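Local coordinates for protein Exo-poly-alpha-D-galacturonosidase (Thermotoga maritima, PDB 3JUR) that probably hydrolyses polygalacturonan, releasing galacturonic acid from chain ends as an exo-acting, heat-tolerant glycoside hydrolase of family 28, at residues V18-I23 with N223-N228; C122-I127 with C198-V203; I301-S306 with S332-Y337; N359-N364 with E393-D398. One frame throughout, in Å; residues are numbered along the deposited sequence.

Contact 1 of 4, residues V18-I23 with N223-N228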
loop_
_atom_site.group_PDB
_atom_site.type_symbol
_atom_site.label_atom_id
_atom_site.label_comp_id
_atom_site.label_asym_id
_atom_site.label_seq_id
_atom_site.Cartn_x
_atom_site.Cartn_y
_atom_site.Cartn_z
ATOM N N VAL D 18 -32.133 -15.751 25.186
ATOM C CA VAL D 18 -31.124 -16.146 26.150
ATOM C C VAL D 18 -31.422 -15.453 27.487
ATOM O O VAL D 18 -31.608 -14.239 27.532
ATOM C CB VAL D 18 -29.689 -15.837 25.612
ATOM C CG1 VAL D 18 -28.714 -15.581 26.731
ATOM C CG2 VAL D 18 -29.194 -16.965 24.715
ATOM N N ARG D 19 -31.515 -16.237 28.561
ATOM C CA ARG D 19 -31.633 -15.679 29.915
ATOM C C ARG D 19 -31.153 -16.626 31.006
ATOM O O ARG D 19 -31.265 -17.848 30.873
ATOM C CB ARG D 19 -33.053 -15.170 30.228
ATOM C CG ARG D 19 -34.152 -16.200 30.161
ATOM C CD ARG D 19 -35.409 -15.743 30.941
ATOM N NE ARG D 19 -35.833 -14.374 30.628
ATOM C CZ ARG D 19 -36.423 -14.003 29.494
ATOM N NH1 ARG D 19 -36.662 -14.885 28.532
ATOM N NH2 ARG D 19 -36.764 -12.738 29.306
ATOM N N GLU D 20 -30.608 -16.037 32.067
ATOM C CA GLU D 20 -30.157 -16.760 33.258
ATOM C C GLU D 20 -31.243 -17.670 33.838
ATOM O O GLU D 20 -32.419 -17.295 33.846
ATOM C CB GLU D 20 -29.751 -15.767 34.345
ATOM C CG GLU D 20 -28.384 -15.134 34.184
ATOM C CD GLU D 20 -28.030 -14.238 35.369
ATOM O OE1 GLU D 20 -28.361 -14.591 36.530
ATOM O OE2 GLU D 20 -27.414 -13.179 35.135
ATOM N N PRO D 21 -30.854 -18.862 34.335
ATOM C CA PRO D 21 -31.825 -19.742 34.983
ATOM C C PRO D 21 -32.290 -19.200 36.335
ATOM O O PRO D 21 -31.485 -18.649 37.093
ATOM C CB PRO D 21 -31.045 -21.045 35.182
ATOM C CG PRO D 21 -29.607 -20.643 35.182
ATOM C CD PRO D 21 -29.525 -19.494 34.226
ATOM N N GLN D 22 -33.582 -19.334 36.620
ATOM C CA GLN D 22 -34.082 -19.089 37.968
ATOM C C GLN D 22 -33.604 -20.229 38.867
ATOM O O GLN D 22 -33.756 -21.405 38.534
ATOM C CB GLN D 22 -35.615 -18.988 37.997
ATOM C CG GLN D 22 -36.188 -17.629 37.570
ATOM C CD GLN D 22 -35.825 -16.495 38.527
ATOM O OE1 GLN D 22 -36.192 -16.509 39.704
ATOM N NE2 GLN D 22 -35.112 -15.500 38.014
ATOM N N ILE D 23 -32.996 -19.862 39.990
ATOM C CA ILE D 23 -32.539 -20.824 40.988
ATOM C C ILE D 23 -33.221 -20.475 42.304
ATOM O O ILE D 23 -33.082 -19.347 42.783
ATOM C CB ILE D 23 -30.982 -20.801 41.157
ATOM C CG1 ILE D 23 -30.260 -21.126 39.836
ATOM C CG2 ILE D 23 -30.536 -21.717 42.292
ATOM C CD1 ILE D 23 -30.436 -22.558 39.311
ATOM N N ASN D 223 -30.759 -22.454 25.408
ATOM C CA ASN D 223 -30.589 -21.365 26.374
ATOM C C ASN D 223 -29.408 -21.614 27.320
ATOM O O ASN D 223 -29.582 -21.917 28.511
ATOM C CB ASN D 223 -31.891 -21.070 27.134
ATOM C CG ASN D 223 -31.746 -19.926 28.117
ATOM O OD1 ASN D 223 -30.823 -19.122 28.017
ATOM N ND2 ASN D 223 -32.662 -19.847 29.078
ATOM N N VAL D 224 -28.203 -21.475 26.770
ATOM C CA VAL D 224 -26.979 -21.724 27.516
ATOM C C VAL D 224 -26.129 -20.442 27.565
ATOM O O VAL D 224 -25.888 -19.806 26.531
ATOM C CB VAL D 224 -26.175 -22.903 26.891
ATOM C CG1 VAL D 224 -24.934 -23.228 27.715
ATOM C CG2 VAL D 224 -27.059 -24.145 26.721
ATOM N N ILE D 225 -25.709 -20.061 28.770
ATOM C CA ILE D 225 -24.827 -18.911 28.974
ATOM C C ILE D 225 -23.516 -19.375 29.625
ATOM O O ILE D 225 -23.520 -20.017 30.677
ATOM C CB ILE D 225 -25.491 -17.814 29.857
ATOM C CG1 ILE D 225 -26.739 -17.247 29.180
ATOM C CG2 ILE D 225 -24.508 -16.694 30.179
ATOM C CD1 ILE D 225 -27.676 -16.482 30.134
ATOM N N ILE D 226 -22.400 -19.061 28.977
ATOM C CA ILE D 226 -21.085 -19.284 29.567
ATOM C C ILE D 226 -20.370 -17.946 29.550
ATOM O O ILE D 226 -20.144 -17.348 28.491
ATOM C CB ILE D 226 -20.291 -20.374 28.832
ATOM C CG1 ILE D 226 -21.070 -21.691 28.847
ATOM C CG2 ILE D 226 -18.924 -20.587 29.490
ATOM C CD1 ILE D 226 -20.765 -22.591 27.678
ATOM N N ARG D 227 -20.034 -17.461 30.736
ATOM C CA ARG D 227 -19.597 -16.087 30.877
ATOM C C ARG D 227 -18.585 -15.957 32.006
ATOM O O ARG D 227 -18.715 -16.617 33.037
ATOM C CB ARG D 227 -20.840 -15.192 31.058
ATOM C CG ARG D 227 -20.856 -14.267 32.243
ATOM C CD ARG D 227 -22.089 -14.521 33.120
ATOM N NE ARG D 227 -23.346 -14.046 32.539
ATOM C CZ ARG D 227 -24.488 -13.890 33.214
ATOM N NH1 ARG D 227 -24.562 -14.163 34.516
ATOM N NH2 ARG D 227 -25.564 -13.453 32.585
ATOM N N ASN D 228 -17.571 -15.127 31.783
ATOM C CA ASN D 228 -16.525 -14.842 32.776
ATOM C C ASN D 228 -15.843 -16.070 33.394
ATOM O O ASN D 228 -15.504 -16.075 34.578
ATOM C CB ASN D 228 -17.038 -13.874 33.861
ATOM C CG ASN D 228 -17.416 -12.516 33.293
ATOM O OD1 ASN D 228 -18.593 -12.249 33.029
ATOM N ND2 ASN D 228 -16.416 -11.660 33.068
HETATM O O HOH W 1 -34.103 -19.176 31.981
#
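Val18 opens the contact by packing on Ile225, Val18 CG1 lying 3.6 Å from Ile225 CG1, just ahead of a polar clamp. At Arg19 it is the backbone that works: the side-chain amide of Asn223 takes both its N-H and its C=O. Arg19 N donates to Asn223 OD1 (3.0 Å), arriving above the carbonyl plane of that amide, while Asn223 ND2 returns a bond to Arg19 O (3.0 Å) in the carbonyl plane, on a lone pair. CG of Asn223 stands anti to its own backbone N (chi1 -179°), which carries the amide out to the passing chain. ND2 also bonds Asn200 OD1, so two acceptors hold the amide's orientation. Glu20 follows, its backbone N 3.5 Å from Ile225 CD1, and its extended side chain reaches Arg227. There OE2 alone receives both NH1 (3.1 Å) and NH2 (3.2 Å), lying in the guanidinium plane although the two flat groups stand 78° apart. NH1 has a second carboxylate in Glu204, which would help fix the guanidinium. Farther on, Pro21 turns to Asn124, Asn200 and Leu202. The irregular 18-23 segment thus links helix 6-16 to strand 27-29 by running across the outside of the parallel beta-helix, over the corner at Asn223 and the start of strand 224-233, beside strand 201-204.

Contact 2 of 4, residues C122-I127 with C198-V203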
loop_
_atom_site.group_PDB
_atom_site.type_symbol
_atom_site.label_atom_id
_atom_site.label_comp_id
_atom_site.label_asym_id
_atom_site.label_seq_id
_atom_site.Cartn_x
_atom_site.Cartn_y
_atom_site.Cartn_z
ATOM N N CYS D 122 -31.920 -32.160 32.224
ATOM C CA CYS D 122 -32.167 -31.250 33.337
ATOM C C CYS D 122 -32.558 -29.859 32.859
ATOM O O CYS D 122 -32.306 -29.479 31.709
ATOM C CB CYS D 122 -30.927 -31.152 34.230
ATOM S SG CYS D 122 -30.559 -32.651 35.176
ATOM N N GLU D 123 -33.145 -29.095 33.773
ATOM C CA GLU D 123 -33.609 -27.749 33.501
ATOM C C GLU D 123 -33.139 -26.834 34.633
ATOM O O GLU D 123 -33.132 -27.248 35.795
ATOM C CB GLU D 123 -35.130 -27.775 33.438
ATOM C CG GLU D 123 -35.804 -26.501 32.989
ATOM C CD GLU D 123 -37.317 -26.656 32.949
ATOM O OE1 GLU D 123 -37.888 -27.245 33.896
ATOM O OE2 GLU D 123 -37.930 -26.196 31.965
ATOM N N ASN D 124 -32.749 -25.604 34.292
ATOM C CA ASN D 124 -32.320 -24.589 35.271
ATOM C C ASN D 124 -31.140 -25.055 36.121
ATOM O O ASN D 124 -31.277 -25.291 37.326
ATOM C CB ASN D 124 -33.488 -24.146 36.174
ATOM C CG ASN D 124 -34.751 -23.827 35.392
ATOM O OD1 ASN D 124 -34.704 -23.186 34.343
ATOM N ND2 ASN D 124 -35.891 -24.276 35.906
ATOM N N VAL D 125 -29.988 -25.208 35.481
ATOM C CA VAL D 125 -28.796 -25.718 36.140
ATOM C C VAL D 125 -27.657 -24.715 35.958
ATOM O O VAL D 125 -27.463 -24.189 34.864
ATOM C CB VAL D 125 -28.417 -27.127 35.609
ATOM C CG1 VAL D 125 -27.108 -27.606 36.220
ATOM C CG2 VAL D 125 -29.523 -28.135 35.928
ATOM N N ALA D 126 -26.927 -24.425 37.035
ATOM C CA ALA D 126 -25.866 -23.419 36.977
ATOM C C ALA D 126 -24.593 -23.845 37.695
ATOM O O ALA D 126 -24.643 -24.562 38.697
ATOM C CB ALA D 126 -26.362 -22.087 37.527
ATOM N N ILE D 127 -23.453 -23.414 37.157
ATOM C CA ILE D 127 -22.173 -23.522 37.851
ATOM C C ILE D 127 -21.596 -22.113 37.970
ATOM O O ILE D 127 -21.308 -21.469 36.963
ATOM C CB ILE D 127 -21.198 -24.463 37.116
ATOM C CG1 ILE D 127 -21.772 -25.888 37.054
ATOM C CG2 ILE D 127 -19.820 -24.445 37.784
ATOM C CD1 ILE D 127 -21.112 -26.781 35.999
ATOM N N CYS D 198 -30.265 -30.357 27.911
ATOM C CA CYS D 198 -30.674 -29.491 29.009
ATOM C C CYS D 198 -31.219 -28.160 28.510
ATOM O O CYS D 198 -30.908 -27.729 27.404
ATOM C CB CYS D 198 -29.506 -29.249 29.968
ATOM S SG CYS D 198 -28.931 -30.720 30.808
ATOM N N ARG D 199 -32.029 -27.522 29.350
ATOM C CA ARG D 199 -32.575 -26.195 29.098
ATOM C C ARG D 199 -32.180 -25.259 30.232
ATOM O O ARG D 199 -32.194 -25.663 31.397
ATOM C CB ARG D 199 -34.103 -26.261 29.025
ATOM C CG ARG D 199 -34.684 -26.086 27.633
ATOM C CD ARG D 199 -36.207 -26.282 27.619
ATOM N NE ARG D 199 -36.900 -25.447 28.603
ATOM C CZ ARG D 199 -38.226 -25.315 28.698
ATOM N NH1 ARG D 199 -39.034 -25.953 27.857
ATOM N NH2 ARG D 199 -38.750 -24.533 29.636
ATOM N N ASN D 200 -31.860 -24.009 29.892
ATOM C CA ASN D 200 -31.559 -22.953 30.876
ATOM C C ASN D 200 -30.342 -23.298 31.727
ATOM O O ASN D 200 -30.468 -23.727 32.885
ATOM C CB ASN D 200 -32.764 -22.643 31.784
ATOM C CG ASN D 200 -34.063 -22.493 31.015
ATOM O OD1 ASN D 200 -34.066 -22.178 29.828
ATOM N ND2 ASN D 200 -35.179 -22.723 31.695
ATOM N N VAL D 201 -29.168 -23.104 31.143
ATOM C CA VAL D 201 -27.915 -23.493 31.766
ATOM C C VAL D 201 -26.992 -22.287 31.830
ATOM O O VAL D 201 -26.877 -21.531 30.863
ATOM C CB VAL D 201 -27.235 -24.647 30.981
ATOM C CG1 VAL D 201 -25.816 -24.881 31.469
ATOM C CG2 VAL D 201 -28.057 -25.934 31.088
ATOM N N LEU D 202 -26.347 -22.111 32.976
ATOM C CA LEU D 202 -25.379 -21.040 33.171
ATOM C C LEU D 202 -24.081 -21.612 33.725
ATOM O O LEU D 202 -24.105 -22.387 34.671
ATOM C CB LEU D 202 -25.946 -19.986 34.130
ATOM C CG LEU D 202 -25.027 -18.893 34.686
ATOM C CD1 LEU D 202 -24.502 -17.989 33.585
ATOM C CD2 LEU D 202 -25.762 -18.070 35.736
ATOM N N VAL D 203 -22.959 -21.243 33.119
ATOM C CA VAL D 203 -21.643 -21.518 33.688
ATOM C C VAL D 203 -20.899 -20.192 33.760
ATOM O O VAL D 203 -20.689 -19.532 32.728
ATOM C CB VAL D 203 -20.814 -22.524 32.836
ATOM C CG1 VAL D 203 -19.407 -22.728 33.440
ATOM C CG2 VAL D 203 -21.539 -23.856 32.687
#
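Matching torsions align Asn124 and Asn200: in each, CG sits beside the backbone N and anti to the carbonyl carbon (chi1 -47° and -46°), on a residue of positive phi where the chain turns a corner. The two amides therefore lie side by side and nearly coplanar, and Asn200 ND2 gives a short bond to Asn124 OD1 (2.7 Å) within its own amide plane. Asn124 ND2 in turn donates to Asn79 OD1, and Asn200 OD1 is met by Asn223, so the pair is one step of an asparagine ladder of the kind known from pectate-lyase-like parallel beta-helices. Before the corner, Glu123 and Arg199 point the same way. Glu123 OE2 rests over a face of the guanidinium, 3.0 Å from Arg199 NH2, with no N-H aimed at it: a purely electrostatic pairing. Cys198 SG receives a weak bond from Cys122 N (3.6 Å). The backbones run parallel in exact register, bonded through Arg199 N to Cys122 O, Asn124 N to Arg199 O, Val125 N to Asn200 O (3.0 Å), Leu202 N to Val125 O and Ile127 N to Leu202 O (2.8 Å). Ala126 CB meets Leu202 CB on the Pro21 side, whereas Val125, Val201 and Val203 pack on Phe195, and Ile127 on Val117 and Val193. Strands 125-128 and 201-204 are successive rungs of one face of the beta-helix, lying between strands 80-84 and 224-233, and their Val125-Val201 side packs against side chains of strands 117-120 and 193-196.

Contact 3 of 4, residues I301-S306 with S332-Y337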
loop_
_atom_site.group_PDB
_atom_site.type_symbol
_atom_site.label_atom_id
_atom_site.label_comp_id
_atom_site.label_asym_id
_atom_site.label_seq_id
_atom_site.Cartn_x
_atom_site.Cartn_y
_atom_site.Cartn_z
ATOM N N ILE D 301 -15.588 -24.036 13.391
ATOM C CA ILE D 301 -16.796 -24.792 13.059
ATOM C C ILE D 301 -16.359 -26.168 12.539
ATOM O O ILE D 301 -15.486 -26.254 11.667
ATOM C CB ILE D 301 -17.712 -24.083 11.997
ATOM C CG1 ILE D 301 -17.826 -22.558 12.206
ATOM C CG2 ILE D 301 -19.091 -24.742 11.956
ATOM C CD1 ILE D 301 -18.549 -22.114 13.466
ATOM N N GLY D 302 -16.944 -27.235 13.094
ATOM C CA GLY D 302 -16.642 -28.607 12.668
ATOM C C GLY D 302 -15.562 -29.293 13.494
ATOM O O GLY D 302 -15.133 -28.758 14.517
ATOM N N SER D 303 -15.089 -30.462 13.061
ATOM C CA SER D 303 -15.478 -31.091 11.790
ATOM C C SER D 303 -16.788 -31.865 11.893
ATOM O O SER D 303 -17.368 -32.262 10.881
ATOM C CB SER D 303 -14.384 -32.045 11.328
ATOM O OG SER D 303 -14.399 -33.236 12.106
ATOM N N GLU D 304 -17.236 -32.098 13.122
ATOM C CA GLU D 304 -18.481 -32.810 13.346
ATOM C C GLU D 304 -19.632 -31.817 13.201
ATOM O O GLU D 304 -20.146 -31.305 14.185
ATOM C CB GLU D 304 -18.489 -33.480 14.721
ATOM C CG GLU D 304 -17.304 -34.429 14.966
ATOM C CD GLU D 304 -16.147 -33.780 15.722
ATOM O OE1 GLU D 304 -15.919 -32.558 15.577
ATOM O OE2 GLU D 304 -15.461 -34.498 16.473
ATOM N N MET D 305 -20.023 -31.551 11.959
ATOM C CA MET D 305 -21.082 -30.589 11.675
ATOM C C MET D 305 -22.177 -31.214 10.801
ATOM O O MET D 305 -22.898 -30.504 10.090
ATOM C CB MET D 305 -20.502 -29.312 11.034
ATOM C CG MET D 305 -19.407 -29.545 9.980
ATOM S SD MET D 305 -19.874 -30.734 8.702
ATOM C CE MET D 305 -20.800 -29.664 7.608
ATOM N N SER D 306 -22.307 -32.540 10.879
ATOM C CA SER D 306 -23.235 -33.296 10.028
ATOM C C SER D 306 -24.709 -32.936 10.245
ATOM O O SER D 306 -25.544 -33.188 9.382
ATOM C CB SER D 306 -23.038 -34.802 10.228
ATOM O OG SER D 306 -21.727 -35.190 9.850
ATOM N N SER D 332 -16.295 -34.909 2.778
ATOM C CA SER D 332 -17.423 -35.542 2.087
ATOM C C SER D 332 -17.996 -36.804 2.768
ATOM O O SER D 332 -18.884 -37.454 2.212
ATOM C CB SER D 332 -17.100 -35.791 0.604
ATOM O OG SER D 332 -15.943 -36.593 0.446
ATOM N N ARG D 333 -17.504 -37.149 3.957
ATOM C CA ARG D 333 -18.186 -38.149 4.793
ATOM C C ARG D 333 -19.259 -37.480 5.658
ATOM O O ARG D 333 -20.145 -38.164 6.165
ATOM C CB ARG D 333 -17.222 -38.906 5.724
ATOM C CG ARG D 333 -15.824 -39.137 5.193
ATOM C CD ARG D 333 -15.562 -40.583 4.859
ATOM N NE ARG D 333 -15.177 -41.362 6.030
ATOM C CZ ARG D 333 -14.311 -42.375 6.011
ATOM N NH1 ARG D 333 -13.707 -42.728 4.883
ATOM N NH2 ARG D 333 -14.038 -43.029 7.133
ATOM N N ARG D 334 -19.173 -36.153 5.822
ATOM C CA ARG D 334 -19.968 -35.429 6.823
ATOM C C ARG D 334 -21.376 -35.039 6.397
ATOM O O ARG D 334 -22.284 -35.031 7.225
ATOM C CB ARG D 334 -19.249 -34.156 7.292
ATOM C CG ARG D 334 -17.954 -34.366 8.049
ATOM C CD ARG D 334 -18.168 -34.873 9.474
ATOM N NE ARG D 334 -16.889 -34.871 10.175
ATOM C CZ ARG D 334 -15.966 -35.827 10.068
ATOM N NH1 ARG D 334 -16.182 -36.902 9.313
ATOM N NH2 ARG D 334 -14.822 -35.707 10.727
ATOM N N GLY D 335 -21.554 -34.676 5.132
ATOM C CA GLY D 335 -22.798 -34.039 4.696
ATOM C C GLY D 335 -23.037 -32.789 5.526
ATOM O O GLY D 335 -22.082 -32.138 5.961
ATOM N N GLY D 336 -24.308 -32.463 5.755
ATOM C CA GLY D 336 -24.687 -31.289 6.535
ATOM C C GLY D 336 -24.289 -29.985 5.874
ATOM O O GLY D 336 -24.082 -29.930 4.651
ATOM N N TYR D 337 -24.181 -28.934 6.684
ATOM C CA TYR D 337 -23.856 -27.597 6.189
ATOM C C TYR D 337 -23.145 -26.746 7.242
ATOM O O TYR D 337 -23.230 -27.017 8.441
ATOM C CB TYR D 337 -25.122 -26.874 5.686
ATOM C CG TYR D 337 -26.217 -26.744 6.725
ATOM C CD1 TYR D 337 -26.215 -25.682 7.638
ATOM C CD2 TYR D 337 -27.250 -27.683 6.803
ATOM C CE1 TYR D 337 -27.212 -25.557 8.600
ATOM C CE2 TYR D 337 -28.256 -27.567 7.770
ATOM C CZ TYR D 337 -28.225 -26.494 8.663
ATOM O OH TYR D 337 -29.202 -26.358 9.622
#
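Ser303 O is held by two donors: Arg334 NE at 2.7 Å, and more weakly the backbone N of Met305 at 3.0 Å. NE comes in 63° above the carbonyl plane, off the lone pairs, yet the oxygen lies close to the plane of the guanidinium. Arg334 NH2 completes a side-on, two-nitrogen grip by giving a straight bond to Ser303 OG (2.9 Å, 170°), and the remaining nitrogen, NH1, forms a salt bridge with Asp270. The residue so gripped follows a cis peptide after Gly302, and Glu304 next to it is the centre of an inverse gamma turn, its carboxylate paired with Lys266 and Arg269. These bends lie where the chain leaves strand 299-301 of the beta-helix for 309-320; segment 332-337 likewise leads from the neighbouring rung 327-329 to 337-349. At the other end of the arginine, Ser306 OG donates to Arg334 O (2.7 Å) in the carbonyl plane, on a lone pair. Hence the backbone and the guanidinium of one residue clasp both sides of the 303-306 bend. Met305 folds over toward Arg334 and Gly335: with CG wedged between its backbone N and carbonyl carbon (chi1 41°) and two further bends, SD touches Arg334 CB (3.8 Å) and CE reaches Gly335 O (3.2 Å). Gly336, bare of a side chain and positive in phi, brings its CA to 3.5 Å from Ser306 O.

Contact 4 of 4, residues N359-N364 with E393-D398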
loop_
_atom_site.group_PDB
_atom_site.type_symbol
_atom_site.label_atom_id
_atom_site.label_comp_id
_atom_site.label_asym_id
_atom_site.label_seq_id
_atom_site.Cartn_x
_atom_site.Cartn_y
_atom_site.Cartn_z
ATOM N N ASN D 359 -11.626 -25.582 5.075
ATOM C CA ASN D 359 -11.092 -26.845 4.564
ATOM C C ASN D 359 -12.184 -27.902 4.399
ATOM O O ASN D 359 -12.845 -28.284 5.385
ATOM C CB ASN D 359 -9.988 -27.355 5.501
ATOM C CG ASN D 359 -9.294 -28.601 4.974
ATOM O OD1 ASN D 359 -9.429 -28.962 3.798
ATOM N ND2 ASN D 359 -8.546 -29.270 5.847
ATOM N N LEU D 360 -12.379 -28.362 3.162
ATOM C CA LEU D 360 -13.372 -29.405 2.899
ATOM C C LEU D 360 -12.724 -30.771 2.684
ATOM O O LEU D 360 -13.368 -31.695 2.184
ATOM C CB LEU D 360 -14.287 -29.037 1.723
ATOM C CG LEU D 360 -15.509 -28.160 2.001
ATOM C CD1 LEU D 360 -15.127 -26.747 2.450
ATOM C CD2 LEU D 360 -16.410 -28.120 0.767
ATOM N N ARG D 361 -11.458 -30.889 3.086
ATOM C CA ARG D 361 -10.697 -32.136 2.965
ATOM C C ARG D 361 -10.172 -32.619 4.317
ATOM O O ARG D 361 -9.104 -33.225 4.389
ATOM C CB ARG D 361 -9.519 -31.959 2.009
ATOM C CG ARG D 361 -9.906 -31.684 0.579
ATOM C CD ARG D 361 -8.780 -30.970 -0.121
ATOM N NE ARG D 361 -9.288 -30.045 -1.129
ATOM C CZ ARG D 361 -8.525 -29.276 -1.900
ATOM N NH1 ARG D 361 -7.201 -29.310 -1.781
ATOM N NH2 ARG D 361 -9.092 -28.473 -2.795
ATOM N N TYR D 362 -10.925 -32.349 5.376
ATOM C CA TYR D 362 -10.537 -32.711 6.734
ATOM C C TYR D 362 -10.211 -34.201 6.898
ATOM O O TYR D 362 -10.999 -35.059 6.486
ATOM C CB TYR D 362 -11.637 -32.312 7.712
ATOM C CG TYR D 362 -11.244 -32.508 9.146
ATOM C CD1 TYR D 362 -10.369 -31.617 9.772
ATOM C CD2 TYR D 362 -11.728 -33.590 9.880
ATOM C CE1 TYR D 362 -9.990 -31.796 11.086
ATOM C CE2 TYR D 362 -11.359 -33.770 11.206
ATOM C CZ TYR D 362 -10.494 -32.865 11.799
ATOM O OH TYR D 362 -10.121 -33.029 13.107
ATOM N N ASP D 363 -9.057 -34.482 7.509
ATOM C CA ASP D 363 -8.512 -35.852 7.698
ATOM C C ASP D 363 -8.274 -36.630 6.394
ATOM O O ASP D 363 -8.033 -37.839 6.427
ATOM C CB ASP D 363 -9.378 -36.700 8.656
ATOM C CG ASP D 363 -9.140 -36.381 10.134
ATOM O OD1 ASP D 363 -8.268 -35.551 10.458
ATOM O OD2 ASP D 363 -9.837 -36.973 10.985
ATOM N N ASN D 364 -8.329 -35.934 5.259
ATOM C CA ASN D 364 -8.189 -36.551 3.926
ATOM C C ASN D 364 -9.131 -37.740 3.709
ATOM O O ASN D 364 -8.756 -38.741 3.105
ATOM C CB ASN D 364 -6.733 -36.946 3.640
ATOM C CG ASN D 364 -5.816 -35.744 3.549
ATOM O OD1 ASN D 364 -5.535 -35.241 2.456
ATOM N ND2 ASN D 364 -5.358 -35.260 4.698
ATOM N N GLU D 393 -10.168 -24.098 0.736
ATOM C CA GLU D 393 -10.108 -25.262 -0.141
ATOM C C GLU D 393 -11.415 -26.057 -0.165
ATOM O O GLU D 393 -11.798 -26.713 0.822
ATOM C CB GLU D 393 -8.901 -26.139 0.218
ATOM C CG GLU D 393 -7.579 -25.439 -0.094
ATOM C CD GLU D 393 -6.363 -26.072 0.570
ATOM O OE1 GLU D 393 -5.534 -26.654 -0.169
ATOM O OE2 GLU D 393 -6.226 -25.983 1.811
ATOM N N GLY D 394 -12.102 -25.961 -1.296
ATOM C CA GLY D 394 -13.318 -26.730 -1.547
ATOM C C GLY D 394 -13.026 -27.995 -2.338
ATOM O O GLY D 394 -11.887 -28.461 -2.392
ATOM N N LEU D 395 -14.063 -28.554 -2.948
ATOM C CA LEU D 395 -13.916 -29.743 -3.799
ATOM C C LEU D 395 -14.364 -29.431 -5.222
ATOM O O LEU D 395 -15.170 -28.529 -5.430
ATOM C CB LEU D 395 -14.707 -30.925 -3.215
ATOM C CG LEU D 395 -14.479 -31.220 -1.724
ATOM C CD1 LEU D 395 -15.592 -32.095 -1.148
ATOM C CD2 LEU D 395 -13.103 -31.840 -1.484
ATOM N N GLU D 396 -13.826 -30.168 -6.193
ATOM C CA GLU D 396 -14.170 -30.002 -7.611
ATOM C C GLU D 396 -15.690 -30.038 -7.882
ATOM O O GLU D 396 -16.206 -29.256 -8.686
ATOM C CB GLU D 396 -13.422 -31.049 -8.457
ATOM C CG GLU D 396 -13.781 -31.050 -9.933
ATOM C CD GLU D 396 -12.652 -31.537 -10.844
ATOM O OE1 GLU D 396 -11.697 -32.199 -10.358
ATOM O OE2 GLU D 396 -12.731 -31.251 -12.062
ATOM N N ASN D 397 -16.395 -30.935 -7.199
ATOM C CA ASN D 397 -17.855 -31.019 -7.273
ATOM C C ASN D 397 -18.594 -30.334 -6.098
ATOM O O ASN D 397 -19.778 -30.593 -5.865
ATOM C CB ASN D 397 -18.275 -32.494 -7.373
ATOM C CG ASN D 397 -17.788 -33.328 -6.192
ATOM O OD1 ASN D 397 -17.060 -32.841 -5.312
ATOM N ND2 ASN D 397 -18.189 -34.588 -6.166
ATOM N N ASP D 398 -17.901 -29.466 -5.366
ATOM C CA ASP D 398 -18.475 -28.805 -4.193
ATOM C C ASP D 398 -17.631 -27.579 -3.819
ATOM O O ASP D 398 -16.824 -27.620 -2.895
ATOM C CB ASP D 398 -18.577 -29.801 -3.020
ATOM C CG ASP D 398 -19.361 -29.260 -1.835
ATOM O OD1 ASP D 398 -20.033 -28.208 -1.948
ATOM O OD2 ASP D 398 -19.302 -29.905 -0.767
HETATM O O HOH W 2 -6.991 -28.250 2.983
#
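Arg361 closes on Gly394 O with two nitrogens side-on, NH2 at 2.8 Å and NE at 3.3 Å, the oxygen lying at the edge of the guanidinium near its plane. One face of the same group is covered by Glu393, whose CB sits 3.8 Å above its centre. Glu393 OE1 stands 3.5 Å from Arg361 NH1, well out of plane, so this long salt bridge rests on charge alone. Next to the arginine, Leu360 N donates to Glu393 O (2.9 Å) almost in line with the carbonyl bond, and Leu360 CB packs on Leu395 CG. Leu360 CD2 meets Asp398 O and OD2, both at 3.7 Å. Behind this first shell, Glu420 forms a salt bridge with Arg361 NH2, and Arg391 does the same for Glu393 OE2. Asn359, with CG anti to its backbone N (chi1 -175°), curls OD1 back to accept Arg361 N (2.9 Å) in an Asx turn, which probably helps fix where the arginine leaves the chain. A type I turn from Leu395 to Asp398, closed by backbone bonds in both directions, brings Asp398 round to Leu360. The contact starts at the parallel bridge of Asn359 with Glu393, where strands 357-359 and 388-393 of the beta-helix end and their loops lead to strands 372-379 and 400-406, beside strand 415-419.

Contacts 1 and 2 touch and share the strand layer of 201-204 and 224-233, contact 2 being nested within the chain loop that contact 1 closes. Contact 2 is regular, rung on rung, with a largely buried apolar side; contact 1 lays an irregular N-terminal segment over the same corners and ends in a salt bridge nearer the surface. Contacts 3 and 4, about 11 Å apart between centres, meet where Tyr362 packs on Ser303 and Arg334. Both join loops leaving rungs of another face, each through an arginine gripping backbone oxygen, but contact 3 is buried and contact 4 more open. Contacts 1 and 4 lie about 37 Å apart between centres, on opposite sides of the chain's centre.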